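PDB 5UB3: phosphate-binding protein from Xanthomonas axonopodis pv. citri, which probably serves as a periplasmic sensor of the phosphonate-binding family, paired with a diguanylate cyclase, and was crystallised with bound chloride. Local coordinates for residues E19-L24 and I42-D47; R49-Y54 and G58-V63; T95-R100 and L132-N137; S103-L108 and I176-L181. All blocks are in the same frame, centred on the assembly; numbering follows the deposited sequence. Where two conformers were deposited one is given.

In the fold
The four contacts fall into two pairs on opposite sides of the chain's centre, consistent with the two lobes of a periplasmic binding protein. Interactions 1 and 2, partly buried, share one lobe and touch where L43, M44 and A45 meet Y54, R59 and V60; their centres lie about 12 Å apart. Interactions 3 and 4, both buried, have centres about 8 Å apart, and their strands 92-100 and 178-182 run antiparallel as neighbours. Interactions 1, 3 and 4 are joined across their segments by apolar or aliphatic contacts. Interaction 2 adds a backbone hydrogen bond at a helix end. Polar bonds in interactions 3 and 4 stay within a segment or reach surrounding residues such as H204.

Interaction 1 (E19-L24 and I42-D47)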
loop_
_atom_site.group_PDB
_atom_site.type_symbol
_atom_site.label_atom_id
_atom_site.label_comp_id
_atom_site.label_asym_id
_atom_site.label_seq_id
_atom_site.Cartn_x
_atom_site.Cartn_y
_atom_site.Cartn_z
ATOM N N GLU A 19 -0.923 17.162 2.500
ATOM C CA GLU A 19 -1.713 17.853 1.460
ATOM C C GLU A 19 -2.703 16.966 0.731
ATOM O O GLU A 19 -3.626 17.436 0.134
ATOM C CB GLU A 19 -0.776 18.414 0.398
ATOM C CG GLU A 19 0.279 19.411 0.891
ATOM C CD GLU A 19 1.294 19.691 -0.207
ATOM O OE1 GLU A 19 1.908 18.736 -0.751
ATOM O OE2 GLU A 19 1.440 20.863 -0.578
ATOM N N GLN A 20 -2.406 15.678 0.696
ATOM C CA GLN A 20 -3.258 14.673 0.085
ATOM C C GLN A 20 -4.508 14.335 0.924
ATOM O O GLN A 20 -5.547 13.971 0.398
ATOM C CB GLN A 20 -2.379 13.440 -0.203
ATOM C CG GLN A 20 -1.239 13.802 -1.158
ATOM C CD GLN A 20 -0.865 12.677 -2.103
ATOM O OE1 GLN A 20 -0.071 11.793 -1.740
ATOM N NE2 GLN A 20 -1.492 12.658 -3.315
ATOM N N LEU A 21 -4.417 14.545 2.235
ATOM C CA LEU A 21 -5.454 14.211 3.147
ATOM C C LEU A 21 -6.342 15.383 3.579
ATOM O O LEU A 21 -7.548 15.202 3.775
ATOM C CB LEU A 21 -4.799 13.601 4.385
ATOM C CG LEU A 21 -3.977 12.333 4.098
ATOM C CD1 LEU A 21 -3.265 11.994 5.395
ATOM C CD2 LEU A 21 -4.868 11.183 3.680
ATOM N N LYS A 22 -5.766 16.573 3.734
ATOM C CA LYS A 22 -6.510 17.681 4.348
ATOM C C LYS A 22 -7.708 18.103 3.532
ATOM O O LYS A 22 -8.793 18.291 4.091
ATOM C CB LYS A 22 -5.619 18.896 4.628
ATOM C CG LYS A 22 -6.381 20.082 5.236
ATOM C CD LYS A 22 -6.978 19.693 6.587
ATOM C CE LYS A 22 -7.230 20.857 7.553
ATOM N NZ LYS A 22 -7.631 20.320 8.890
ATOM N N PRO A 23 -7.542 18.253 2.204
ATOM C CA PRO A 23 -8.733 18.639 1.421
ATOM C C PRO A 23 -9.961 17.732 1.601
ATOM O O PRO A 23 -11.072 18.236 1.803
ATOM C CB PRO A 23 -8.238 18.604 -0.015
ATOM C CG PRO A 23 -6.768 18.850 0.088
ATOM C CD PRO A 23 -6.352 18.108 1.324
ATOM N N LEU A 24 -9.782 16.401 1.573
ATOM C CA LEU A 24 -10.956 15.527 1.730
ATOM C C LEU A 24 -11.479 15.556 3.167
ATOM O O LEU A 24 -12.712 15.499 3.375
ATOM C CB LEU A 24 -10.649 14.099 1.278
ATOM C CG LEU A 24 -11.812 13.122 1.371
ATOM C CD1 LEU A 24 -12.934 13.594 0.441
ATOM C CD2 LEU A 24 -11.387 11.682 1.059
ATOM N N ILE A 42 -5.294 15.611 11.132
ATOM C CA ILE A 42 -4.519 14.662 10.379
ATOM C C ILE A 42 -3.445 14.098 11.331
ATOM O O ILE A 42 -2.780 14.867 12.045
ATOM C CB ILE A 42 -3.808 15.346 9.183
ATOM C CG1 ILE A 42 -4.848 15.960 8.202
ATOM C CG2 ILE A 42 -2.876 14.388 8.449
ATOM C CD1 ILE A 42 -5.784 14.960 7.579
ATOM N N LEU A 43 -3.247 12.787 11.281
ATOM C CA LEU A 43 -2.193 12.121 12.047
ATOM C C LEU A 43 -1.727 10.928 11.234
ATOM O O LEU A 43 -2.432 9.947 11.066
ATOM C CB LEU A 43 -2.649 11.661 13.419
ATOM C CG LEU A 43 -1.574 11.067 14.345
ATOM C CD1 LEU A 43 -0.354 11.972 14.538
ATOM C CD2 LEU A 43 -2.146 10.739 15.688
ATOM N N MET A 44 -0.508 11.033 10.745
ATOM C CA MET A 44 0.071 9.988 9.954
ATOM C C MET A 44 1.053 9.244 10.844
ATOM O O MET A 44 1.334 9.659 11.959
ATOM C CB MET A 44 0.751 10.594 8.731
ATOM C CG MET A 44 -0.213 11.099 7.699
ATOM S SD MET A 44 0.619 12.059 6.415
ATOM C CE MET A 44 0.784 13.639 7.241
ATOM N N ALA A 45 1.513 8.091 10.389
ATOM C CA ALA A 45 2.461 7.343 11.200
ATOM C C ALA A 45 3.535 6.831 10.314
ATOM O O ALA A 45 3.276 6.591 9.178
ATOM C CB ALA A 45 1.769 6.210 11.953
ATOM N N PRO A 46 4.756 6.666 10.838
ATOM C CA PRO A 46 5.855 6.152 9.960
ATOM C C PRO A 46 5.706 4.713 9.463
ATOM O O PRO A 46 6.280 4.356 8.432
ATOM C CB PRO A 46 7.133 6.284 10.839
ATOM C CG PRO A 46 6.667 6.610 12.239
ATOM C CD PRO A 46 5.156 6.810 12.254
ATOM N N ASP A 47 4.945 3.878 10.148
ATOM C CA ASP A 47 4.846 2.470 9.735
ATOM C C ASP A 47 3.576 1.868 10.280
ATOM O O ASP A 47 2.876 2.531 11.064
ATOM C CB ASP A 47 6.074 1.677 10.168
ATOM C CG ASP A 47 6.354 1.828 11.647
ATOM O OD1 ASP A 47 5.472 1.562 12.475
ATOM O OD2 ASP A 47 7.444 2.292 11.957
#
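L21 meets I42 in the closest apolar contact between helix segment 19-24 and segment 42-47, with I42 CD1 3.6 Å from L21 CB. The methyl lies against the root of the leucine and close to the helix backbone, 4.2 Å from K22 N. Bends at both torsions of I42 (chi1 -61°, chi2 -62°) fold its longer branch back so that CD1 lands there, while the shorter branch approaches the tip of L21 with CG2 3.9 Å from L21 CD1. The same leucine methyl reaches M44, packing 3.9 Å from M44 CG and 4.0 Å from M44 SD. L21 is thus held along its length, its root by I42 and one terminal methyl, CD1, touching both I42 and M44. K22, partly exposed, borders the contact chiefly through its backbone N. The arrangement places helix 14-28 against the end of strand 39-42, which pairs in parallel with strand 4-8, as expected in the alpha/beta lobe of a periplasmic binding protein. L7 of that neighbouring strand touches both L21 and I42, so the two side chains share an apolar base. F248 and F249 also pack on L21, whereas P14 and H17 from the beginning of the same helix also touch M44. Beyond I42 the chain is positioned by backbone hydrogen bonds of L43 with L7 and of A45 with R9 and S11. At the far end of the segment, D47 OD1 caps Q50 N at the beginning of helix 48-56.

Interaction 2 (R49-Y54 and G58-V63); sequences RQMSSY and GRVDWV
M51 projects from helix segment 49-54 into the hollow between V60 and V63, where its sulfur and terminal methyl settle against the valines. Bends at chi2 (54°) and chi3 (85°) curl the end of the methionine so that both atoms bear on V63: M51 CE and V63 CG1 approach tip to tip at 3.8 Å. V60 crosses the same methionine at about a right angle, with CG1 3.9 Å from M51 SD. The other V60 methyl forms a second bump, CG2, which lies 3.9 Å from M51 SD and fits beside Y54, 3.8 Å from Y54 CB. R59 CB adds to the lining next to the tyrosine ring. Against one face of that ring, off-centre, rests Q50 O from the preceding helical turn. L73 of helix 67-75 touches both M51 and V63, extending the apolar patch. At the helix end the backbone turns through a Schellman motif: G58, the first residue after helix 48-56 to leave helical angles, has positive phi, letting the chain double back toward strand 62-66. R59 N donates to Y54 O over 2.8 Å, with the N-H...O angle at 157° and the donor tilted from the carbonyl plane. The chemistry therefore divides in two: this bond satisfies a carbonyl of the last helical turn, while dispersion forces among sulfur and methyl groups hold the helix against the loop and the start of the strand.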
loop_
_atom_site.group_PDB
_atom_site.type_symbol
_atom_site.label_atom_id
_atom_site.label_comp_id
_atom_site.label_asym_id
_atom_site.label_seq_id
_atom_site.Cartn_x
_atom_site.Cartn_y
_atom_site.Cartn_z
ATOM N N ARG A 49 3.070 -0.636 12.328
ATOM C CA ARG A 49 3.074 -0.879 13.745
ATOM C C ARG A 49 2.667 0.308 14.565
ATOM O O ARG A 49 1.797 0.199 15.427
ATOM C CB ARG A 49 4.447 -1.333 14.221
ATOM C CG ARG A 49 4.659 -2.772 13.891
ATOM C CD ARG A 49 5.590 -3.364 14.943
ATOM N NE ARG A 49 6.965 -3.256 14.541
ATOM C CZ ARG A 49 7.986 -3.478 15.371
ATOM N NH1 ARG A 49 7.771 -3.763 16.661
ATOM N NH2 ARG A 49 9.233 -3.385 14.916
ATOM N N GLN A 50 3.315 1.440 14.310
ATOM C CA GLN A 50 2.858 2.689 14.925
ATOM C C GLN A 50 1.419 3.065 14.620
ATOM O O GLN A 50 0.727 3.663 15.451
ATOM C CB GLN A 50 3.795 3.844 14.539
ATOM C CG GLN A 50 3.626 5.110 15.390
ATOM C CD GLN A 50 3.886 4.823 16.864
ATOM O OE1 GLN A 50 5.006 4.531 17.233
ATOM N NE2 GLN A 50 2.840 4.885 17.703
ATOM N N MET A 51 1.014 2.871 13.379
ATOM C CA MET A 51 -0.327 3.285 13.000
ATOM C C MET A 51 -1.335 2.393 13.726
ATOM O O MET A 51 -2.373 2.859 14.207
ATOM C CB MET A 51 -0.520 3.166 11.508
ATOM C CG MET A 51 -1.940 3.573 11.103
ATOM S SD MET A 51 -2.512 5.201 11.628
ATOM C CE MET A 51 -1.853 6.188 10.296
ATOM N N SER A 52 -0.997 1.098 13.813
ATOM C CA SER A 52 -1.809 0.168 14.602
ATOM C C SER A 52 -1.907 0.608 16.039
ATOM O O SER A 52 -2.989 0.556 16.603
ATOM C CB SER A 52 -1.374 -1.294 14.474
ATOM O OG SER A 52 -2.033 -2.108 15.449
ATOM N N SER A 53 -0.809 1.058 16.623
ATOM C CA SER A 53 -0.867 1.618 17.973
ATOM C C SER A 53 -1.783 2.837 18.103
ATOM O O SER A 53 -2.622 2.893 19.018
ATOM C CB SER A 53 0.567 1.966 18.438
ATOM O OG SER A 53 0.522 2.424 19.761
ATOM N N TYR A 54 -1.657 3.789 17.182
ATOM C CA TYR A 54 -2.585 4.918 17.124
ATOM C C TYR A 54 -4.022 4.498 17.008
ATOM O O TYR A 54 -4.899 5.014 17.728
ATOM C CB TYR A 54 -2.309 5.848 15.938
ATOM C CG TYR A 54 -1.100 6.699 16.020
ATOM C CD1 TYR A 54 -0.515 7.034 17.239
ATOM C CD2 TYR A 54 -0.549 7.216 14.869
ATOM C CE1 TYR A 54 0.590 7.862 17.304
ATOM C CE2 TYR A 54 0.559 8.024 14.918
ATOM C CZ TYR A 54 1.118 8.352 16.156
ATOM O OH TYR A 54 2.204 9.154 16.231
ATOM N N GLY A 58 -7.143 4.906 19.713
ATOM C CA GLY A 58 -8.134 5.946 19.329
ATOM C C GLY A 58 -7.531 7.275 18.897
ATOM O O GLY A 58 -8.203 8.268 18.906
ATOM N N ARG A 59 -6.280 7.300 18.478
ATOM C CA ARG A 59 -5.664 8.548 18.038
ATOM C C ARG A 59 -5.859 8.794 16.564
ATOM O O ARG A 59 -5.646 9.902 16.120
ATOM C CB ARG A 59 -4.151 8.567 18.320
ATOM C CG ARG A 59 -3.798 8.215 19.768
ATOM C CD ARG A 59 -4.225 9.271 20.748
ATOM N NE ARG A 59 -3.653 8.935 22.090
ATOM C CZ ARG A 59 -4.271 8.178 22.999
ATOM N NH1 ARG A 59 -5.494 7.696 22.754
ATOM N NH2 ARG A 59 -3.695 7.897 24.149
ATOM N N VAL A 60 -6.144 7.746 15.811
ATOM C CA VAL A 60 -6.519 7.857 14.449
ATOM C C VAL A 60 -7.801 7.111 14.274
ATOM O O VAL A 60 -7.984 5.986 14.746
ATOM C CB VAL A 60 -5.428 7.263 13.552
ATOM C CG1 VAL A 60 -5.892 7.098 12.107
ATOM C CG2 VAL A 60 -4.176 8.162 13.630
ATOM N N ASP A 61 -8.678 7.709 13.485
ATOM C CA ASP A 61 -9.978 7.119 13.226
ATOM C C ASP A 61 -10.122 6.429 11.903
ATOM O O ASP A 61 -10.863 5.478 11.810
ATOM C CB ASP A 61 -11.021 8.159 13.313
ATOM C CG ASP A 61 -11.115 8.766 14.710
ATOM O OD1 ASP A 61 -11.332 8.021 15.668
ATOM O OD2 ASP A 61 -10.967 9.990 14.816
ATOM N N TRP A 62 -9.461 6.938 10.878
ATOM C CA TRP A 62 -9.754 6.592 9.517
ATOM C C TRP A 62 -8.457 6.707 8.739
ATOM O O TRP A 62 -7.744 7.694 8.881
ATOM C CB TRP A 62 -10.846 7.528 9.004
ATOM C CG TRP A 62 -10.970 7.658 7.514
ATOM C CD1 TRP A 62 -10.797 6.687 6.555
ATOM C CD2 TRP A 62 -11.327 8.838 6.814
ATOM N NE1 TRP A 62 -10.986 7.209 5.292
ATOM C CE2 TRP A 62 -11.346 8.519 5.418
ATOM C CE3 TRP A 62 -11.649 10.136 7.218
ATOM C CZ2 TRP A 62 -11.602 9.483 4.429
ATOM C CZ3 TRP A 62 -11.946 11.092 6.216
ATOM C CH2 TRP A 62 -11.907 10.752 4.853
ATOM N N VAL A 63 -8.109 5.644 8.035
ATOM C CA VAL A 63 -6.945 5.670 7.167
ATOM C C VAL A 63 -7.349 5.188 5.781
ATOM O O VAL A 63 -8.240 4.356 5.657
ATOM C CB VAL A 63 -5.788 4.834 7.692
ATOM C CG1 VAL A 63 -5.292 5.316 9.056
ATOM C CG2 VAL A 63 -6.169 3.359 7.700
#

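Interaction 3 (T95-R100 and L132-N137)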
loop_
_atom_site.group_PDB
_atom_site.type_symbol
_atom_site.label_atom_id
_atom_site.label_comp_id
_atom_site.label_asym_id
_atom_site.label_seq_id
_atom_site.Cartn_x
_atom_site.Cartn_y
_atom_site.Cartn_z
ATOM N N THR A 95 1.812 -6.865 -8.438
ATOM C CA THR A 95 3.252 -6.652 -8.385
ATOM C C THR A 95 3.897 -7.191 -9.641
ATOM O O THR A 95 3.500 -8.245 -10.146
ATOM C CB THR A 95 3.830 -7.206 -7.097
ATOM O OG1 THR A 95 3.424 -6.328 -6.032
ATOM C CG2 THR A 95 5.352 -7.216 -7.171
ATOM N N LEU A 96 4.842 -6.426 -10.165
ATOM C CA LEU A 96 5.723 -6.925 -11.191
ATOM C C LEU A 96 7.156 -6.943 -10.714
ATOM O O LEU A 96 7.595 -6.112 -9.892
ATOM C CB LEU A 96 5.540 -6.164 -12.483
ATOM C CG LEU A 96 5.520 -4.657 -12.545
ATOM C CD1 LEU A 96 6.951 -4.227 -12.350
ATOM C CD2 LEU A 96 4.951 -4.090 -13.862
ATOM N N PHE A 97 7.871 -7.945 -11.169
ATOM C CA PHE A 97 9.291 -8.042 -10.871
ATOM C C PHE A 97 9.967 -7.648 -12.140
ATOM O O PHE A 97 9.598 -8.118 -13.204
ATOM C CB PHE A 97 9.674 -9.453 -10.517
ATOM C CG PHE A 97 9.159 -9.922 -9.176
ATOM C CD1 PHE A 97 7.837 -10.266 -9.021
ATOM C CD2 PHE A 97 10.009 -10.064 -8.107
ATOM C CE1 PHE A 97 7.368 -10.723 -7.809
ATOM C CE2 PHE A 97 9.558 -10.504 -6.885
ATOM C CZ PHE A 97 8.230 -10.867 -6.743
ATOM N N PHE A 98 10.995 -6.823 -12.056
ATOM C CA PHE A 98 11.675 -6.425 -13.244
ATOM C C PHE A 98 13.183 -6.451 -13.054
ATOM O O PHE A 98 13.684 -6.337 -11.938
ATOM C CB PHE A 98 11.208 -5.042 -13.673
ATOM C CG PHE A 98 11.582 -3.976 -12.724
ATOM C CD1 PHE A 98 10.737 -3.664 -11.656
ATOM C CD2 PHE A 98 12.806 -3.290 -12.854
ATOM C CE1 PHE A 98 11.096 -2.697 -10.738
ATOM C CE2 PHE A 98 13.161 -2.323 -11.958
ATOM C CZ PHE A 98 12.322 -2.025 -10.891
ATOM N N VAL A 99 13.877 -6.603 -14.159
ATOM C CA VAL A 99 15.340 -6.558 -14.209
ATOM C C VAL A 99 15.863 -5.701 -15.330
ATOM O O VAL A 99 15.121 -5.326 -16.244
ATOM C CB VAL A 99 15.916 -7.942 -14.477
ATOM C CG1 VAL A 99 15.466 -8.903 -13.387
ATOM C CG2 VAL A 99 15.541 -8.451 -15.872
ATOM N N ARG A 100 17.165 -5.473 -15.308
ATOM C CA ARG A 100 17.801 -4.944 -16.513
ATOM C C ARG A 100 17.648 -5.909 -17.676
ATOM O O ARG A 100 17.665 -7.126 -17.517
ATOM C CB ARG A 100 19.265 -4.640 -16.283
ATOM C CG ARG A 100 19.446 -3.430 -15.381
ATOM C CD ARG A 100 20.883 -2.983 -15.445
ATOM N NE ARG A 100 21.284 -2.753 -16.838
ATOM C CZ ARG A 100 21.252 -1.585 -17.488
ATOM N NH1 ARG A 100 20.862 -0.443 -16.892
ATOM N NH2 ARG A 100 21.676 -1.560 -18.762
ATOM N N LEU A 132 5.338 -12.615 -0.640
ATOM C CA LEU A 132 4.369 -13.697 -0.699
ATOM C C LEU A 132 4.659 -14.551 -1.913
ATOM O O LEU A 132 4.630 -15.762 -1.814
ATOM C CB LEU A 132 2.924 -13.155 -0.777
ATOM C CG LEU A 132 1.852 -14.189 -0.861
ATOM C CD1 LEU A 132 1.967 -15.124 0.336
ATOM C CD2 LEU A 132 0.514 -13.466 -0.905
ATOM N N GLU A 133 4.909 -13.898 -3.043
ATOM C CA GLU A 133 5.161 -14.611 -4.270
ATOM C C GLU A 133 6.348 -15.541 -4.136
ATOM O O GLU A 133 6.331 -16.657 -4.645
ATOM C CB GLU A 133 5.332 -13.674 -5.441
ATOM C CG GLU A 133 5.046 -14.338 -6.780
ATOM C CD GLU A 133 3.555 -14.487 -7.103
ATOM O OE1 GLU A 133 2.685 -14.323 -6.201
ATOM O OE2 GLU A 133 3.312 -14.768 -8.285
ATOM N N LEU A 134 7.374 -15.089 -3.452
ATOM C CA LEU A 134 8.549 -15.884 -3.313
ATOM C C LEU A 134 8.236 -17.068 -2.420
ATOM O O LEU A 134 8.664 -18.186 -2.697
ATOM C CB LEU A 134 9.723 -15.052 -2.786
ATOM C CG LEU A 134 10.239 -13.966 -3.724
ATOM C CD1 LEU A 134 11.377 -13.266 -2.999
ATOM C CD2 LEU A 134 10.651 -14.439 -5.077
ATOM N N LEU A 135 7.474 -16.837 -1.365
ATOM C CA LEU A 135 7.098 -17.929 -0.509
ATOM C C LEU A 135 6.353 -19.040 -1.254
ATOM O O LEU A 135 6.690 -20.226 -1.111
ATOM C CB LEU A 135 6.281 -17.454 0.687
ATOM C CG LEU A 135 7.015 -16.765 1.805
ATOM C CD1 LEU A 135 5.943 -16.196 2.689
ATOM C CD2 LEU A 135 7.926 -17.640 2.666
ATOM N N ARG A 136 5.388 -18.645 -2.058
ATOM C CA ARG A 136 4.577 -19.609 -2.809
ATOM C C ARG A 136 5.425 -20.453 -3.732
ATOM O O ARG A 136 5.118 -21.611 -3.929
ATOM C CB ARG A 136 3.495 -18.902 -3.650
ATOM C CG ARG A 136 2.360 -18.354 -2.805
ATOM C CD ARG A 136 1.687 -17.229 -3.549
ATOM N NE ARG A 136 0.411 -16.895 -2.946
ATOM C CZ ARG A 136 -0.465 -16.037 -3.469
ATOM N NH1 ARG A 136 -0.209 -15.370 -4.574
ATOM N NH2 ARG A 136 -1.623 -15.847 -2.870
ATOM N N ASN A 137 6.499 -19.866 -4.267
ATOM C CA ASN A 137 7.392 -20.558 -5.178
ATOM C C ASN A 137 8.609 -21.197 -4.518
ATOM O O ASN A 137 9.494 -21.692 -5.212
ATOM C CB ASN A 137 7.781 -19.586 -6.287
ATOM C CG ASN A 137 6.617 -19.336 -7.241
ATOM O OD1 ASN A 137 6.391 -20.089 -8.207
ATOM N ND2 ASN A 137 5.839 -18.313 -6.936
#
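F97 points from strand 95-100 toward helix segment 132-136 and meets E133 and L134 there. Its ring end is nearest the aliphatic part of the glutamate, with F97 CZ 4.2 Å from E133 CB; L134 adds a lighter touch, its CD2 4.5 Å from F97 CE2. Both approach the ring obliquely. All three residues are buried, but the pairwise distances are long, and the ring gains further packing from V203 and V178 on the strands beside its own. The carboxylate of E133 extends beyond this apolar patch. Its OE2 is hydrogen-bonded to NE2 of H204, and its OE1 forms a weak salt bridge with R136 NH1 at 3.5 Å, so both oxygens have partners; the positive charge would probably favour the ionised acid. Toward solvent the helix end is fastened by polar groups. R136 is exposed, yet L132 CD2 lies 3.7 Å above the centre of its guanidinium plane. N137, also exposed, folds its amide back onto the helix: ND2 donates to E133 O at 2.9 Å with a nearly straight N-H...O angle of 176°. The same carbonyl accepts from N137 N at 3.2 Å, and the two donors arrive from opposite faces of its plane. In the wider fold, helix 124-136 meets strand 92-100 through F97 and also touches the C-terminal helix 259-277, whose R274 contacts L132, L135 and R136. Strand 92-100 is itself flanked by antiparallel strands 178-182 and 200-205.

Interaction 4 (S103-L108 and I176-L181); sequences SPIHSL and IDVGAL
I105 reaches V178 through a first torsion of -63°, which sets CG1 beside its own backbone N, and a nearly extended second torsion of 161°, which carries CD1 outward. Across the contact V178 keeps CG1 anti to its backbone N (chi1 -173°), which leaves CG2 beside the N and against the isoleucine. The two methyls, I105 CD1 and V178 CG2, are 3.6 Å apart, and the side chains pass at a slant. The same I105 methyl also lies 3.8 Å from D177 CB, touching the aspartate at its aliphatic root. The carboxylate has its own partner, since D177 OD2 is hydrogen-bonded to the backbone N of T115. The loop that presents I105 is shaped locally by an ST turn in which I105 N donates to S103 OG at 3.0 Å in a nearly straight bond. Just beyond, H106 ND1 donates to P104 O at 3.3 Å, but the donor stands above the carbonyl plane, well away from a lone-pair direction. I105 O is held by R201 NH1, tying this loop to strand 200-205. V99 packs on both I105 and V178, so the isoleucine joins the two valines in a small aliphatic cluster. Strand 178-182, which carries V178, runs parallel to strand 115-118 and antiparallel to strand 92-100, while the 103-108 loop, with L108 touching F97 and H204, connects the latter two strands.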
loop_
_atom_site.group_PDB
_atom_site.type_symbol
_atom_site.label_atom_id
_atom_site.label_comp_id
_atom_site.label_asym_id
_atom_site.label_seq_id
_atom_site.Cartn_x
_atom_site.Cartn_y
_atom_site.Cartn_z
ATOM N N SER A 103 20.260 -8.444 -18.051
ATOM C CA SER A 103 20.374 -9.414 -16.959
ATOM C C SER A 103 20.185 -10.802 -17.524
ATOM O O SER A 103 19.461 -11.000 -18.469
ATOM C CB SER A 103 19.221 -9.194 -15.932
ATOM O OG SER A 103 19.169 -10.218 -14.939
ATOM N N PRO A 104 20.760 -11.782 -16.904
ATOM C CA PRO A 104 20.462 -13.122 -17.320
ATOM C C PRO A 104 19.209 -13.733 -16.644
ATOM O O PRO A 104 18.899 -14.914 -16.878
ATOM C CB PRO A 104 21.682 -13.857 -16.832
ATOM C CG PRO A 104 21.955 -13.196 -15.524
ATOM C CD PRO A 104 21.782 -11.750 -15.841
ATOM N N ILE A 105 18.500 -12.949 -15.834
ATOM C CA ILE A 105 17.262 -13.414 -15.181
ATOM C C ILE A 105 16.041 -13.310 -16.140
ATOM O O ILE A 105 15.707 -12.207 -16.601
ATOM C CB ILE A 105 16.987 -12.532 -13.958
ATOM C CG1 ILE A 105 18.113 -12.674 -12.922
ATOM C CG2 ILE A 105 15.613 -12.868 -13.378
ATOM C CD1 ILE A 105 18.186 -11.536 -11.906
ATOM N N HIS A 106 15.347 -14.430 -16.369
ATOM C CA HIS A 106 14.133 -14.429 -17.180
ATOM C C HIS A 106 12.852 -14.823 -16.472
ATOM O O HIS A 106 11.798 -14.674 -17.044
ATOM C CB HIS A 106 14.334 -15.284 -18.429
ATOM C CG HIS A 106 15.269 -14.636 -19.381
ATOM N ND1 HIS A 106 16.643 -14.746 -19.250
ATOM C CD2 HIS A 106 15.047 -13.752 -20.381
ATOM C CE1 HIS A 106 17.225 -14.014 -20.181
ATOM N NE2 HIS A 106 16.280 -13.387 -20.867
ATOM N N SER A 107 12.937 -15.279 -15.229
ATOM C CA SER A 107 11.761 -15.765 -14.568
ATOM C C SER A 107 11.962 -15.535 -13.101
ATOM O O SER A 107 13.084 -15.429 -12.636
ATOM C CB SER A 107 11.594 -17.283 -14.800
ATOM O OG SER A 107 12.648 -17.969 -14.172
ATOM N N LEU A 108 10.882 -15.606 -12.362
ATOM C CA LEU A 108 10.984 -15.573 -10.894
ATOM C C LEU A 108 11.941 -16.592 -10.266
ATOM O O LEU A 108 12.704 -16.256 -9.302
ATOM C CB LEU A 108 9.584 -15.728 -10.265
ATOM C CG LEU A 108 9.564 -15.307 -8.795
ATOM C CD1 LEU A 108 9.626 -13.794 -8.597
ATOM C CD2 LEU A 108 8.329 -15.974 -8.198
ATOM N N ILE A 176 21.476 -3.883 -7.646
ATOM C CA ILE A 176 20.549 -4.932 -7.213
ATOM C C ILE A 176 19.985 -5.552 -8.487
ATOM O O ILE A 176 19.783 -4.837 -9.452
ATOM C CB ILE A 176 19.448 -4.315 -6.323
ATOM C CG1 ILE A 176 20.079 -3.688 -5.071
ATOM C CG2 ILE A 176 18.432 -5.371 -5.876
ATOM C CD1 ILE A 176 19.085 -3.050 -4.093
ATOM N N ASP A 177 19.794 -6.868 -8.508
ATOM C CA ASP A 177 19.446 -7.555 -9.708
ATOM C C ASP A 177 17.967 -7.359 -10.096
ATOM O O ASP A 177 17.638 -7.251 -11.278
ATOM C CB ASP A 177 19.707 -9.043 -9.551
ATOM C CG ASP A 177 21.160 -9.356 -9.171
ATOM O OD1 ASP A 177 22.051 -8.877 -9.845
ATOM O OD2 ASP A 177 21.389 -10.080 -8.188
ATOM N N VAL A 178 17.100 -7.351 -9.108
ATOM C CA VAL A 178 15.652 -7.390 -9.381
ATOM C C VAL A 178 14.931 -6.352 -8.579
ATOM O O VAL A 178 15.301 -6.036 -7.439
ATOM C CB VAL A 178 15.040 -8.786 -9.127
ATOM C CG1 VAL A 178 13.597 -8.838 -9.565
ATOM C CG2 VAL A 178 15.833 -9.935 -9.736
ATOM N N GLY A 179 13.868 -5.785 -9.175
ATOM C CA GLY A 179 13.065 -4.838 -8.481
ATOM C C GLY A 179 11.620 -5.279 -8.444
ATOM O O GLY A 179 11.217 -6.031 -9.314
ATOM N N ALA A 180 10.881 -4.860 -7.405
ATOM C CA ALA A 180 9.444 -5.133 -7.337
ATOM C C ALA A 180 8.730 -3.806 -7.221
ATOM O O ALA A 180 9.094 -2.992 -6.428
ATOM C CB ALA A 180 9.100 -6.025 -6.192
ATOM N N LEU A 181 7.739 -3.595 -8.085
ATOM C CA LEU A 181 6.845 -2.418 -8.011
ATOM C C LEU A 181 5.446 -2.833 -8.461
ATOM O O LEU A 181 5.316 -3.897 -9.093
ATOM C CB LEU A 181 7.327 -1.376 -8.965
ATOM C CG LEU A 181 8.597 -0.604 -8.670
ATOM C CD1 LEU A 181 8.876 0.331 -9.827
ATOM C CD2 LEU A 181 8.460 0.220 -7.421
#